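Uncharacterized protein lp_2664 (Lactobacillus plantarum WCFS1, PDB 2PJQ) is of unknown function but carries an HD domain and may therefore act as a metal-dependent phosphohydrolase. Local coordinates at residues 104-108 with 124-129; 132-138 with 205-209; 157-163 with 177-181. One frame throughout, in Å; residues are numbered along the deposited sequence.

Contact 1. Residues 104-108 with 124-129; sequences HMSFS and VQDADR
The loop holding Met105 runs past helix 119-130 so that the CA of Met105 lies 5.9 Å from the CA of Gln125, the closest alpha carbons of the two segments. Met105, a selenomethionine, is the residue most buried by the helix. The chain crosses Val124 at about a right angle, with Met105 SE 4.2 Å from Val124 CG1. A bend at chi3 (-113°) carries the terminal methyl round toward the next turn of the helix, where Met105 CE comes to 4.3 Å from Asp128 OD2. Asp128 thus has a selenomethionine methyl near its carboxylate and also touches His34, Val38 and His63. His34, His63, Asp64 and Asp128 converge in an H...HD...D arrangement like that of HD-domain proteins, whose name comes from the His-Asp doublet, consistent with a metal-binding site, although no metal is bound to them here. Ser106 OG makes a weak hydrogen bond to His63 NE2, which brings the loop to the same site. One helical turn apart, Gln125 and Arg129 reach out together toward the loop backbone. The Gln125 CD lies 3.6 Å from Met105 O and also over the centre of one guanidinium face of Arg129, 3.2 Å above its plane. Arg129 is stretched from CG to NE, with chi3 at -174°, and this length delivers Arg129 NH2 to the loop, 3.2 Å from Met105 O, which it meets obliquely. Phe107 N lies at the edge of the Arg129 guanidinium, near its plane, while Phe107 CB is 3.9 Å from Arg129 NH2. Farther down, the arginine side chain rests on Leu186 and Leu189, and the ring of Phe107 meets that of Phe111 edge-to-face.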
loop_
_atom_site.group_PDB
_atom_site.type_symbol
_atom_site.label_atom_id
_atom_site.label_comp_id
_atom_site.label_asym_id
_atom_site.label_seq_id
_atom_site.Cartn_x
_atom_site.Cartn_y
_atom_site.Cartn_z
ATOM N N HIS B 104 25.157 -6.526 7.072
ATOM C CA HIS B 104 24.982 -7.924 7.478
ATOM C C HIS B 104 23.871 -8.109 8.499
ATOM O O HIS B 104 24.024 -8.849 9.465
ATOM C CB HIS B 104 26.275 -8.445 8.089
ATOM C CG HIS B 104 27.490 -8.136 7.278
ATOM N ND1 HIS B 104 27.733 -8.711 6.049
ATOM C CD2 HIS B 104 28.519 -7.286 7.506
ATOM C CE1 HIS B 104 28.858 -8.228 5.554
ATOM N NE2 HIS B 104 29.354 -7.362 6.418
HETATM N N MSE B 105 22.747 -7.445 8.281
HETATM C CA MSE B 105 21.623 -7.535 9.199
HETATM C C MSE B 105 20.331 -7.700 8.416
HETATM O O MSE B 105 19.271 -7.955 8.990
HETATM C CB MSE B 105 21.533 -6.259 9.998
HETATM C CG MSE B 105 21.472 -5.068 9.085
HETATM SE SE MSE B 105 20.710 -3.570 9.961
HETATM C CE MSE B 105 19.083 -3.413 8.932
ATOM N N SER B 106 20.408 -7.530 7.103
ATOM C CA SER B 106 19.212 -7.676 6.302
ATOM C C SER B 106 18.823 -9.144 6.164
ATOM O O SER B 106 19.670 -10.040 6.180
ATOM C CB SER B 106 19.396 -7.045 4.918
ATOM O OG SER B 106 19.542 -5.637 5.010
ATOM N N PHE B 107 17.516 -9.358 6.057
ATOM C CA PHE B 107 16.914 -10.672 5.890
ATOM C C PHE B 107 17.387 -11.237 4.548
ATOM O O PHE B 107 17.610 -12.442 4.412
ATOM C CB PHE B 107 15.395 -10.511 5.880
ATOM C CG PHE B 107 14.638 -11.785 5.669
ATOM C CD1 PHE B 107 14.420 -12.662 6.721
ATOM C CD2 PHE B 107 14.081 -12.073 4.433
ATOM C CE1 PHE B 107 13.647 -13.806 6.546
ATOM C CE2 PHE B 107 13.306 -13.213 4.248
ATOM C CZ PHE B 107 13.086 -14.079 5.307
ATOM N N SER B 108 17.530 -10.353 3.561
ATOM C CA SER B 108 17.971 -10.750 2.230
ATOM C C SER B 108 19.287 -11.508 2.336
ATOM O O SER B 108 19.520 -12.478 1.615
ATOM C CB SER B 108 18.145 -9.516 1.332
ATOM O OG SER B 108 19.068 -8.582 1.876
ATOM N N VAL B 124 19.803 -2.839 16.009
ATOM C CA VAL B 124 19.388 -2.106 14.819
ATOM C C VAL B 124 18.381 -2.990 14.076
ATOM O O VAL B 124 17.262 -2.570 13.772
ATOM C CB VAL B 124 20.603 -1.784 13.895
ATOM C CG1 VAL B 124 20.249 -0.676 12.905
ATOM C CG2 VAL B 124 21.781 -1.355 14.729
ATOM N N GLN B 125 18.773 -4.231 13.819
ATOM C CA GLN B 125 17.911 -5.177 13.120
ATOM C C GLN B 125 16.514 -5.296 13.745
ATOM O O GLN B 125 15.493 -5.171 13.054
ATOM C CB GLN B 125 18.580 -6.551 13.082
ATOM C CG GLN B 125 17.690 -7.631 12.529
ATOM C CD GLN B 125 18.402 -8.954 12.358
ATOM O OE1 GLN B 125 19.196 -9.133 11.432
ATOM N NE2 GLN B 125 18.119 -9.895 13.256
ATOM N N ASP B 126 16.466 -5.551 15.048
ATOM C CA ASP B 126 15.184 -5.679 15.729
ATOM C C ASP B 126 14.365 -4.409 15.589
ATOM O O ASP B 126 13.148 -4.447 15.458
ATOM C CB ASP B 126 15.397 -5.985 17.203
ATOM C CG ASP B 126 15.791 -7.421 17.438
ATOM O OD1 ASP B 126 15.616 -8.240 16.506
ATOM O OD2 ASP B 126 16.256 -7.733 18.554
ATOM N N ALA B 127 15.038 -3.271 15.613
ATOM C CA ALA B 127 14.345 -2.006 15.484
ATOM C C ALA B 127 13.775 -1.864 14.079
ATOM O O ALA B 127 12.605 -1.512 13.899
ATOM C CB ALA B 127 15.294 -0.871 15.776
ATOM N N ASP B 128 14.602 -2.157 13.083
ATOM C CA ASP B 128 14.174 -2.026 11.701
ATOM C C ASP B 128 13.005 -2.949 11.367
ATOM O O ASP B 128 12.022 -2.520 10.769
ATOM C CB ASP B 128 15.344 -2.306 10.761
ATOM C CG ASP B 128 15.191 -1.605 9.435
ATOM O OD1 ASP B 128 15.238 -0.356 9.429
ATOM O OD2 ASP B 128 15.019 -2.287 8.403
ATOM N N ARG B 129 13.111 -4.217 11.744
ATOM C CA ARG B 129 12.042 -5.168 11.461
ATOM C C ARG B 129 10.796 -4.823 12.239
ATOM O O ARG B 129 9.683 -4.931 11.724
ATOM C CB ARG B 129 12.488 -6.593 11.791
ATOM C CG ARG B 129 13.490 -7.127 10.783
ATOM C CD ARG B 129 14.177 -8.398 11.238
ATOM N NE ARG B 129 15.223 -8.759 10.291
ATOM C CZ ARG B 129 15.975 -9.852 10.373
ATOM N NH1 ARG B 129 15.799 -10.716 11.370
ATOM N NH2 ARG B 129 16.908 -10.076 9.452
#

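Contact 2. Residues 132-138 with 205-209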
loop_
_atom_site.group_PDB
_atom_site.type_symbol
_atom_site.label_atom_id
_atom_site.label_comp_id
_atom_site.label_asym_id
_atom_site.label_seq_id
_atom_site.Cartn_x
_atom_site.Cartn_y
_atom_site.Cartn_z
ATOM N N ALA B 132 8.383 -3.124 10.383
ATOM C CA ALA B 132 7.983 -3.728 9.123
ATOM C C ALA B 132 6.935 -4.803 9.373
ATOM O O ALA B 132 6.789 -5.748 8.599
ATOM C CB ALA B 132 9.193 -4.321 8.402
ATOM N N ILE B 133 6.216 -4.653 10.473
ATOM C CA ILE B 133 5.179 -5.597 10.840
ATOM C C ILE B 133 4.147 -4.771 11.554
ATOM O O ILE B 133 4.334 -3.570 11.731
ATOM C CB ILE B 133 5.704 -6.724 11.780
ATOM C CG1 ILE B 133 6.196 -6.135 13.111
ATOM C CG2 ILE B 133 6.812 -7.512 11.069
ATOM C CD1 ILE B 133 6.765 -7.178 14.088
ATOM N N GLY B 134 3.064 -5.395 11.987
ATOM C CA GLY B 134 2.032 -4.620 12.633
ATOM C C GLY B 134 1.343 -3.854 11.517
ATOM O O GLY B 134 1.708 -3.989 10.352
ATOM N N ALA B 135 0.339 -3.062 11.876
ATOM C CA ALA B 135 -0.425 -2.267 10.921
ATOM C C ALA B 135 0.526 -1.440 10.062
ATOM O O ALA B 135 0.347 -1.326 8.831
ATOM C CB ALA B 135 -1.377 -1.360 11.667
ATOM N N ILE B 136 1.545 -0.878 10.709
ATOM C CA ILE B 136 2.519 -0.076 9.992
ATOM C C ILE B 136 3.232 -0.884 8.913
ATOM O O ILE B 136 3.414 -0.409 7.792
ATOM C CB ILE B 136 3.522 0.540 10.950
ATOM C CG1 ILE B 136 2.897 1.805 11.568
ATOM C CG2 ILE B 136 4.821 0.817 10.223
ATOM C CD1 ILE B 136 3.751 2.513 12.614
ATOM N N GLY B 137 3.624 -2.108 9.247
ATOM C CA GLY B 137 4.262 -2.963 8.263
ATOM C C GLY B 137 3.305 -3.187 7.102
ATOM O O GLY B 137 3.687 -3.068 5.945
ATOM N N ILE B 138 2.053 -3.518 7.397
ATOM C CA ILE B 138 1.071 -3.719 6.331
ATOM C C ILE B 138 1.103 -2.510 5.388
ATOM O O ILE B 138 1.342 -2.642 4.184
ATOM C CB ILE B 138 -0.353 -3.835 6.891
ATOM C CG1 ILE B 138 -0.471 -5.091 7.766
ATOM C CG2 ILE B 138 -1.354 -3.842 5.744
ATOM C CD1 ILE B 138 -1.782 -5.197 8.526
ATOM N N VAL B 205 -2.479 -8.677 13.608
ATOM C CA VAL B 205 -3.031 -7.757 12.615
ATOM C C VAL B 205 -2.644 -8.132 11.198
ATOM O O VAL B 205 -3.448 -8.076 10.284
ATOM C CB VAL B 205 -2.516 -6.327 12.858
ATOM C CG1 VAL B 205 -3.465 -5.330 12.211
ATOM C CG2 VAL B 205 -2.346 -6.073 14.369
HETATM N N MSE B 206 -1.383 -8.484 11.017
HETATM C CA MSE B 206 -0.907 -8.859 9.711
HETATM C C MSE B 206 -1.656 -10.106 9.292
HETATM O O MSE B 206 -2.102 -10.197 8.148
HETATM C CB MSE B 206 0.594 -9.124 9.742
HETATM C CG MSE B 206 1.450 -7.936 10.140
HETATM SE SE MSE B 206 3.338 -8.407 10.075
HETATM C CE MSE B 206 3.788 -7.642 8.367
ATOM N N HIS B 207 -1.805 -11.060 10.215
ATOM C CA HIS B 207 -2.534 -12.296 9.903
ATOM C C HIS B 207 -4.005 -12.060 9.572
ATOM O O HIS B 207 -4.554 -12.739 8.716
ATOM C CB HIS B 207 -2.421 -13.326 11.032
ATOM C CG HIS B 207 -1.231 -14.219 10.907
ATOM N ND1 HIS B 207 -0.044 -13.968 11.560
ATOM C CD2 HIS B 207 -1.012 -15.306 10.133
ATOM C CE1 HIS B 207 0.858 -14.860 11.187
ATOM N NE2 HIS B 207 0.298 -15.682 10.320
ATOM N N GLU B 208 -4.646 -11.112 10.248
ATOM C CA GLU B 208 -6.040 -10.796 9.944
ATOM C C GLU B 208 -6.137 -10.176 8.545
ATOM O O GLU B 208 -7.133 -10.354 7.832
ATOM C CB GLU B 208 -6.612 -9.826 10.983
ATOM C CG GLU B 208 -7.242 -10.535 12.187
ATOM C CD GLU B 208 -7.161 -9.708 13.456
ATOM O OE1 GLU B 208 -7.717 -8.585 13.462
ATOM O OE2 GLU B 208 -6.539 -10.180 14.443
ATOM N N PHE B 209 -5.083 -9.464 8.153
ATOM C CA PHE B 209 -5.039 -8.817 6.854
ATOM C C PHE B 209 -4.870 -9.819 5.717
ATOM O O PHE B 209 -5.655 -9.807 4.774
ATOM C CB PHE B 209 -3.918 -7.773 6.813
ATOM C CG PHE B 209 -3.767 -7.106 5.481
ATOM C CD1 PHE B 209 -4.752 -6.254 4.995
ATOM C CD2 PHE B 209 -2.659 -7.365 4.685
ATOM C CE1 PHE B 209 -4.633 -5.665 3.725
ATOM C CE2 PHE B 209 -2.532 -6.783 3.413
ATOM C CZ PHE B 209 -3.524 -5.933 2.935
#
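Ile138 packs against three residues of helix 204-219, near the start of helix 134-148. The axes of the short segments 134-138 and 205-209 approach to 9.1 Å, their N-to-C directions 44° apart. From its CB, which points toward the other helix, Ile138 divides into two branches with separate tasks. Ile138 CG1 slides past Met206, running the opposite way, at 4.2 Å from Met206 CG. Beyond it Ile138 CD1 settles among the backbone and side chains of 205-209, 3.8 Å from Phe209 CB and 4.1 Å from Val205 CG1. The other branch, Ile138 CG2, is anti to the backbone N and is thereby laid over the Phe209 ring: a CH-pi contact with the methyl 3.8 Å from the ring centroid and only 8° off the normal. In this all-helical fold the pair of helices also forms part of the dimer interface: Ile138 and Phe209 each pack on the other's counterpart in the second subunit, and Glu216 of the second subunit accepts hydrogen bonds from the backbone N of Ala135 and of Ile136. Met206, a selenomethionine, packs instead against residues 132-134. Met206 CG comes to 3.5 Å from Gly134 N; the positive phi of this residue (74°) suits a glycine. SE then meets Ile133 at CB and the CG2 branch, and Met206 CE, turned by the bend at chi3, ends 3.6 Å from Ala132 O. Phe179 and Leu183 of helix 175-183 also touch Met206, while Ile133 sends its own tip off and packs on Ala199 and Arg202.

Contact 3. Residues 157-163 with 177-181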
loop_
_atom_site.group_PDB
_atom_site.type_symbol
_atom_site.label_atom_id
_atom_site.label_comp_id
_atom_site.label_asym_id
_atom_site.label_seq_id
_atom_site.Cartn_x
_atom_site.Cartn_y
_atom_site.Cartn_z
ATOM N N ILE B 157 0.463 -17.946 -8.294
ATOM C CA ILE B 157 1.806 -17.840 -7.754
ATOM C C ILE B 157 1.740 -18.092 -6.257
ATOM O O ILE B 157 0.980 -17.440 -5.542
ATOM C CB ILE B 157 2.383 -16.450 -7.981
ATOM C CG1 ILE B 157 2.135 -16.027 -9.425
ATOM C CG2 ILE B 157 3.861 -16.449 -7.657
ATOM C CD1 ILE B 157 2.642 -14.639 -9.760
ATOM N N ALA B 158 2.529 -19.046 -5.784
ATOM C CA ALA B 158 2.538 -19.354 -4.366
ATOM C C ALA B 158 3.866 -18.911 -3.783
ATOM O O ALA B 158 4.879 -18.869 -4.480
ATOM C CB ALA B 158 2.324 -20.850 -4.137
ATOM N N PRO B 159 3.872 -18.564 -2.493
ATOM C CA PRO B 159 5.066 -18.110 -1.780
ATOM C C PRO B 159 6.261 -19.047 -1.837
ATOM O O PRO B 159 6.161 -20.221 -1.472
ATOM C CB PRO B 159 4.555 -17.888 -0.356
ATOM C CG PRO B 159 3.354 -18.784 -0.265
ATOM C CD PRO B 159 2.707 -18.599 -1.595
ATOM N N ARG B 160 7.387 -18.508 -2.305
ATOM C CA ARG B 160 8.629 -19.256 -2.413
ATOM C C ARG B 160 8.938 -19.813 -1.037
ATOM O O ARG B 160 8.352 -19.382 -0.049
ATOM C CB ARG B 160 9.764 -18.343 -2.873
ATOM C CG ARG B 160 9.569 -17.768 -4.266
ATOM C CD ARG B 160 9.401 -16.258 -4.253
ATOM N NE ARG B 160 10.611 -15.569 -4.686
ATOM C CZ ARG B 160 10.751 -14.246 -4.712
ATOM N NH1 ARG B 160 9.753 -13.458 -4.325
ATOM N NH2 ARG B 160 11.890 -13.707 -5.118
ATOM N N GLU B 161 9.851 -20.773 -0.964
ATOM C CA GLU B 161 10.187 -21.367 0.325
ATOM C C GLU B 161 11.680 -21.489 0.560
ATOM O O GLU B 161 12.138 -21.340 1.691
ATOM C CB GLU B 161 9.525 -22.745 0.464
ATOM C CG GLU B 161 8.003 -22.694 0.575
ATOM C CD GLU B 161 7.520 -22.050 1.871
ATOM O OE1 GLU B 161 7.656 -22.678 2.943
ATOM O OE2 GLU B 161 7.003 -20.914 1.815
ATOM N N HIS B 162 12.438 -21.759 -0.499
ATOM C CA HIS B 162 13.885 -21.886 -0.365
ATOM C C HIS B 162 14.632 -20.801 -1.137
ATOM O O HIS B 162 15.595 -21.080 -1.852
ATOM C CB HIS B 162 14.354 -23.282 -0.815
ATOM C CG HIS B 162 13.281 -24.129 -1.439
ATOM N ND1 HIS B 162 12.841 -23.946 -2.733
ATOM C CD2 HIS B 162 12.591 -25.192 -0.955
ATOM C CE1 HIS B 162 11.931 -24.860 -3.021
ATOM N NE2 HIS B 162 11.761 -25.628 -1.959
HETATM N N MSE B 163 14.191 -19.560 -0.963
HETATM C CA MSE B 163 14.784 -18.414 -1.645
HETATM C C MSE B 163 16.289 -18.259 -1.460
HETATM O O MSE B 163 16.873 -18.794 -0.518
HETATM C CB MSE B 163 14.105 -17.129 -1.181
HETATM C CG MSE B 163 12.609 -17.092 -1.388
HETATM SE SE MSE B 163 11.856 -15.508 -0.576
HETATM C CE MSE B 163 12.165 -14.270 -2.010
ATOM N N ASN B 177 2.548 -12.530 -0.820
ATOM C CA ASN B 177 3.601 -13.513 -0.590
ATOM C C ASN B 177 4.713 -13.010 0.338
ATOM O O ASN B 177 5.420 -13.802 0.976
ATOM C CB ASN B 177 4.217 -13.966 -1.919
ATOM C CG ASN B 177 3.270 -14.817 -2.763
ATOM O OD1 ASN B 177 2.306 -15.409 -2.263
ATOM N ND2 ASN B 177 3.561 -14.897 -4.053
ATOM N N HIS B 178 4.865 -11.692 0.420
ATOM C CA HIS B 178 5.893 -11.110 1.264
ATOM C C HIS B 178 5.643 -11.390 2.739
ATOM O O HIS B 178 6.586 -11.573 3.502
ATOM C CB HIS B 178 5.998 -9.602 1.020
ATOM C CG HIS B 178 7.307 -9.026 1.454
ATOM N ND1 HIS B 178 8.508 -9.664 1.217
ATOM C CD2 HIS B 178 7.609 -7.894 2.131
ATOM C CE1 HIS B 178 9.492 -8.950 1.734
ATOM N NE2 HIS B 178 8.974 -7.872 2.294
ATOM N N PHE B 179 4.378 -11.418 3.149
ATOM C CA PHE B 179 4.072 -11.709 4.545
ATOM C C PHE B 179 4.501 -13.145 4.794
ATOM O O PHE B 179 5.256 -13.421 5.715
ATOM C CB PHE B 179 2.577 -11.542 4.847
ATOM C CG PHE B 179 2.100 -10.126 4.767
ATOM C CD1 PHE B 179 1.879 -9.522 3.541
ATOM C CD2 PHE B 179 1.929 -9.375 5.910
ATOM C CE1 PHE B 179 1.492 -8.182 3.457
ATOM C CE2 PHE B 179 1.545 -8.032 5.833
ATOM C CZ PHE B 179 1.329 -7.442 4.604
ATOM N N TYR B 180 4.036 -14.052 3.944
ATOM C CA TYR B 180 4.383 -15.458 4.078
ATOM C C TYR B 180 5.881 -15.663 3.991
ATOM O O TYR B 180 6.470 -16.327 4.842
ATOM C CB TYR B 180 3.697 -16.288 2.988
ATOM C CG TYR B 180 2.224 -16.528 3.235
ATOM C CD1 TYR B 180 1.794 -17.188 4.384
ATOM C CD2 TYR B 180 1.254 -16.055 2.339
ATOM C CE1 TYR B 180 0.436 -17.364 4.647
ATOM C CE2 TYR B 180 -0.109 -16.228 2.593
ATOM C CZ TYR B 180 -0.507 -16.877 3.752
ATOM O OH TYR B 180 -1.843 -16.990 4.052
ATOM N N GLU B 181 6.486 -15.079 2.960
ATOM C CA GLU B 181 7.921 -15.195 2.702
ATOM C C GLU B 181 8.855 -14.502 3.689
ATOM O O GLU B 181 10.002 -14.930 3.870
ATOM C CB GLU B 181 8.233 -14.663 1.300
ATOM C CG GLU B 181 7.660 -15.504 0.189
ATOM C CD GLU B 181 7.862 -14.890 -1.176
ATOM O OE1 GLU B 181 8.945 -14.319 -1.432
ATOM O OE2 GLU B 181 6.939 -14.998 -2.006
#
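The guanidinium of Arg160 and the carboxylate of Glu181 meet almost at right angles, their planes 81° apart, in a salt bridge of 3.1 Å from Arg160 NH1 to Glu181 OE1. OE1 approaches the guanidinium obliquely, whereas the CE methyl of Met163 lies over the centre of one guanidinium face. Bends at chi2 and chi3 fold the arginine back over the acid, leaving Arg160 CD 3.5 Å from Glu181 OE1, and Arg160 NH2 makes a weak hydrogen bond to Gln171 O. The selenium of Met163, a poorly ordered residue, also borders the carboxylate. An alanine in place of Glu181 takes the carboxylate from Arg160, and the guanidinium, left without its charged mate, is likely to turn more freely. One turn earlier, the Asn177 side chain crosses that of Pro159 at about a right angle, with Asn177 OD1 3.3 Å from Pro159 CD, while Asn177 ND2 is 3.9 Å from Ile157 CG2. Pro159 lies alongside Tyr180, the two CB atoms 3.8 Å apart, and its CG reaches the tyrosine ring obliquely. The irregular loop between helices 134-148 and 165-170 is thus laid along one side of helix 175-183, which also meets helix 204-219 through Phe179 and Tyr180, and helix 134-148 through Phe179.

How the contacts relate
The possible metal site shares one residue, Asp128, with contact 1; the Ala132 side chain of contact 2 lies near it without touching. Contacts 1 and 2 have centres about 17 Å apart and adjoin in sequence, as helix 134-148 follows helix 119-130. Contact 3 is nested in the chain loop that contact 2 closes, about 16 Å away between centres. Phe179 joins these two, Phe179 CZ lying 4.0 Å from Phe209 CD2 and its ring also against Met206 and Ile138. Contacts 1 and 3, about 19 Å apart between centres, meet where Phe107 CZ comes to 3.5 Å from Glu181 O. Of the three, contact 2 alone touches the second subunit.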